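Local coordinates for protein trichomaglin (Trichosanthes lepiniana, PDB 1SGL) that probably cleaves RNA, as an S-like ribonuclease of the T2 family, at residues L10-A15 with F40-L45. Sequence-based numbering, arbitrary orientation.
Sequences LALQWA and FTIHGL. With SO4 (sulfate ion), chain C; SO4 (sulfate ion), chain B.
Phe-40 meets Trp-14 in a T-shaped pair: the indole edge, led by CE3, comes down over the centre of the phenyl face, the planes stand at 65°, and Trp-14 CE3 lies 3.6 Å from Phe-40 CD1. With Trp-14 CG anti to the backbone N (chi1 -179°), the six-membered ring is carried out over the phenyl. Cutting Phe-40 back to an alanine would probably rob the indole edge of its resting face and open a gap beside Leu-12 CB. Thr-41 pairs with Gln-13 through two backbone bonds, N to Gln-13 O at 2.9 Å and O from Gln-13 N at 2.8 Å, while its hydroxyl bonds to Tyr-82. Ile-42 CG1 packs against Leu-12 CD2 at 4.0 Å. At His-43 and Gly-44 a classic beta bulge appears: His-43 N at 2.9 Å and, weakly, Gly-44 N at 3.4 Å both reach Ala-11 O. The bulged His-43 turns its ring onto the face bearing Gln-13, where His-43 NE2 bonds almost straight (172°) to O3 of one sulfate at 2.8 Å; Gln-13 NE2 makes a weak hydrogen bond to O1 of a second. Both ions probably come from the crystallisation liquor; the one on this FTIHGL-motif histidine is consistent with a phosphate site, as in other T2 ribonucleases. Leu-45 CD1 touches Leu-10. Strand 176-184 flanks strand 7-14, and helices 116-129 and 132-139 pack on the face carrying Leu-12, Phe-40 and Ile-42.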
ATOM      1  N   LEU A  10      -6.115  -1.855   2.950  1.00 20.01           N
ATOM      2  CA  LEU A  10      -4.772  -1.297   3.065  1.00 19.14           C
ATOM      3  C   LEU A  10      -4.027  -1.828   1.850  1.00 18.20           C
ATOM      4  O   LEU A  10      -3.738  -3.019   1.764  1.00 18.01           O
ATOM      5  CB  LEU A  10      -4.070  -1.772   4.341  1.00 19.32           C
ATOM      6  CG  LEU A  10      -2.586  -1.383   4.483  1.00 21.40           C
ATOM      7  CD1 LEU A  10      -2.423   0.129   4.471  1.00 21.29           C
ATOM      8  CD2 LEU A  10      -2.029  -1.966   5.779  1.00 21.68           C
ATOM      9  N   ALA A  11      -3.736  -0.942   0.908  1.00 18.15           N
ATOM     10  CA  ALA A  11      -3.045  -1.311  -0.316  1.00 18.53           C
ATOM     11  C   ALA A  11      -1.537  -1.129  -0.197  1.00 19.46           C
ATOM     12  O   ALA A  11      -1.057  -0.054   0.174  1.00 19.17           O
ATOM     13  CB  ALA A  11      -3.579  -0.481  -1.472  1.00 17.60           C
ATOM     14  N   LEU A  12      -0.798  -2.186  -0.508  1.00 20.48           N
ATOM     15  CA  LEU A  12       0.659  -2.159  -0.455  1.00 20.75           C
ATOM     16  C   LEU A  12       1.206  -2.427  -1.848  1.00 21.88           C
ATOM     17  O   LEU A  12       0.621  -3.191  -2.612  1.00 22.34           O
ATOM     18  CB  LEU A  12       1.190  -3.227   0.499  1.00 19.87           C
ATOM     19  CG  LEU A  12       0.686  -3.207   1.943  1.00 20.31           C
ATOM     20  CD1 LEU A  12       1.379  -4.324   2.726  1.00 20.36           C
ATOM     21  CD2 LEU A  12       0.965  -1.853   2.581  1.00 21.31           C
ATOM     22  N   GLN A  13       2.330  -1.799  -2.173  1.00 21.72           N
ATOM     23  CA  GLN A  13       2.951  -1.972  -3.475  1.00 21.92           C
ATOM     24  C   GLN A  13       4.322  -2.602  -3.346  1.00 20.41           C
ATOM     25  O   GLN A  13       5.058  -2.301  -2.410  1.00 20.76           O
ATOM     26  CB  GLN A  13       3.089  -0.619  -4.175  1.00 26.53           C
ATOM     27  CG  GLN A  13       1.756  -0.015  -4.552  1.00 34.35           C
ATOM     28  CD  GLN A  13       1.882   1.184  -5.455  1.00 37.45           C
ATOM     29  OE1 GLN A  13       0.880   1.814  -5.795  1.00 42.63           O
ATOM     30  NE2 GLN A  13       3.112   1.511  -5.856  1.00 40.21           N
ATOM     31  N   TRP A  14       4.660  -3.472  -4.290  1.00 19.12           N
ATOM     32  CA  TRP A  14       5.961  -4.122  -4.289  1.00 18.65           C
ATOM     33  C   TRP A  14       6.955  -3.187  -4.977  1.00 18.67           C
ATOM     34  O   TRP A  14       6.856  -2.929  -6.182  1.00 18.41           O
ATOM     35  CB  TRP A  14       5.907  -5.464  -5.035  1.00 17.33           C
ATOM     36  CG  TRP A  14       7.230  -6.177  -5.030  1.00 18.10           C
ATOM     37  CD1 TRP A  14       8.041  -6.415  -6.103  1.00 17.61           C
ATOM     38  CD2 TRP A  14       7.924  -6.689  -3.882  1.00 17.32           C
ATOM     39  NE1 TRP A  14       9.203  -7.040  -5.695  1.00 17.27           N
ATOM     40  CE2 TRP A  14       9.156  -7.219  -4.338  1.00 17.36           C
ATOM     41  CE3 TRP A  14       7.624  -6.753  -2.516  1.00 16.89           C
ATOM     42  CZ2 TRP A  14      10.084  -7.802  -3.478  1.00 18.11           C
ATOM     43  CZ3 TRP A  14       8.552  -7.337  -1.654  1.00 16.67           C
ATOM     44  CH2 TRP A  14       9.766  -7.852  -2.142  1.00 19.07           C
ATOM     45  N   ALA A  15       7.916  -2.691  -4.211  1.00 19.12           N
ATOM     46  CA  ALA A  15       8.904  -1.753  -4.739  1.00 20.71           C
ATOM     47  C   ALA A  15       9.623  -2.223  -6.005  1.00 21.53           C
ATOM     48  O   ALA A  15       9.828  -1.442  -6.925  1.00 20.58           O
ATOM     49  CB  ALA A  15       9.917  -1.413  -3.659  1.00 19.83           C
ATOM     50  N   PHE A  40       7.559  -4.404   0.429  1.00 19.37           N
ATOM     51  CA  PHE A  40       6.221  -3.895   0.173  1.00 18.68           C
ATOM     52  C   PHE A  40       6.150  -2.585   0.951  1.00 18.22           C
ATOM     53  O   PHE A  40       6.548  -2.538   2.112  1.00 17.21           O
ATOM     54  CB  PHE A  40       5.136  -4.826   0.728  1.00 16.56           C
ATOM     55  CG  PHE A  40       4.728  -5.925  -0.210  1.00 16.63           C
ATOM     56  CD1 PHE A  40       5.117  -7.240   0.024  1.00 17.59           C
ATOM     57  CD2 PHE A  40       3.967  -5.642  -1.336  1.00 15.81           C
ATOM     58  CE1 PHE A  40       4.747  -8.265  -0.860  1.00 16.86           C
ATOM     59  CE2 PHE A  40       3.597  -6.654  -2.226  1.00 15.35           C
ATOM     60  CZ  PHE A  40       3.984  -7.963  -1.988  1.00 16.89           C
ATOM     61  N   THR A  41       5.666  -1.528   0.311  1.00 18.01           N
ATOM     62  CA  THR A  41       5.509  -0.231   0.972  1.00 17.20           C
ATOM     63  C   THR A  41       4.035   0.169   0.872  1.00 18.58           C
ATOM     64  O   THR A  41       3.268  -0.400   0.090  1.00 18.40           O
ATOM     65  CB  THR A  41       6.385   0.874   0.320  1.00 16.70           C
ATOM     66  OG1 THR A  41       6.029   1.023  -1.062  1.00 14.09           O
ATOM     67  CG2 THR A  41       7.874   0.510   0.436  1.00 13.98           C
ATOM     68  N   ILE A  42       3.647   1.153   1.668  1.00 18.99           N
ATOM     69  CA  ILE A  42       2.267   1.620   1.710  1.00 18.94           C
ATOM     70  C   ILE A  42       1.856   2.494   0.537  1.00 19.31           C
ATOM     71  O   ILE A  42       2.566   3.428   0.173  1.00 19.99           O
ATOM     72  CB  ILE A  42       2.022   2.439   2.997  1.00 20.28           C
ATOM     73  CG1 ILE A  42       2.293   1.565   4.220  1.00 18.42           C
ATOM     74  CG2 ILE A  42       0.604   3.014   3.002  1.00 18.76           C
ATOM     75  CD1 ILE A  42       2.476   2.358   5.486  1.00 21.65           C
ATOM     76  N   HIS A  43       0.713   2.184  -0.064  1.00 19.59           N
ATOM     77  CA  HIS A  43       0.201   3.027  -1.127  1.00 21.01           C
ATOM     78  C   HIS A  43      -0.903   3.872  -0.485  1.00 21.11           C
ATOM     79  O   HIS A  43      -0.970   5.078  -0.701  1.00 22.87           O
ATOM     80  CB  HIS A  43      -0.393   2.227  -2.282  1.00 21.48           C
ATOM     81  CG  HIS A  43      -0.986   3.097  -3.345  1.00 24.87           C
ATOM     82  ND1 HIS A  43      -0.212   3.816  -4.231  1.00 25.78           N
ATOM     83  CD2 HIS A  43      -2.268   3.461  -3.587  1.00 25.16           C
ATOM     84  CE1 HIS A  43      -0.990   4.589  -4.970  1.00 26.59           C
ATOM     85  NE2 HIS A  43      -2.242   4.393  -4.598  1.00 25.88           N
ATOM     86  N   GLY A  44      -1.757   3.234   0.317  1.00 20.87           N
ATOM     87  CA  GLY A  44      -2.831   3.959   0.983  1.00 21.95           C
ATOM     88  C   GLY A  44      -3.894   3.102   1.658  1.00 23.06           C
ATOM     89  O   GLY A  44      -3.989   1.892   1.423  1.00 22.78           O
ATOM     90  N   LEU A  45      -4.687   3.741   2.513  1.00 22.48           N
ATOM     91  CA  LEU A  45      -5.773   3.095   3.236  1.00 22.71           C
ATOM     92  C   LEU A  45      -7.072   3.711   2.711  1.00 24.00           C
ATOM     93  O   LEU A  45      -7.149   4.926   2.518  1.00 24.02           O
ATOM     94  CB  LEU A  45      -5.652   3.377   4.733  1.00 22.91           C
ATOM     95  CG  LEU A  45      -6.759   2.797   5.620  1.00 24.75           C
ATOM     96  CD1 LEU A  45      -6.505   1.311   5.845  1.00 23.83           C
ATOM     97  CD2 LEU A  45      -6.795   3.527   6.947  1.00 25.10           C
TER
HETATM   98  S   SO4 C 252       2.852   5.745  -6.774  1.00 62.99           S
HETATM   99  O1  SO4 C 252       2.241   4.406  -6.671  1.00 64.03           O
HETATM  100  O2  SO4 C 252       3.830   5.745  -7.875  1.00 63.95           O
HETATM  101  O3  SO4 C 252       3.539   6.079  -5.514  1.00 63.12           O
HETATM  102  O4  SO4 C 252       1.800   6.739  -7.040  1.00 63.08           O
HETATM  103  S   SO4 B 251      -5.808   5.497  -5.710  1.00 54.25           S
HETATM  104  O1  SO4 B 251      -6.480   5.497  -7.022  1.00 55.18           O
HETATM  105  O2  SO4 B 251      -6.327   6.619  -4.906  1.00 54.76           O
HETATM  106  O3  SO4 B 251      -4.359   5.661  -5.908  1.00 55.68           O
HETATM  107  O4  SO4 B 251      -6.059   4.222  -5.008  1.00 55.34           O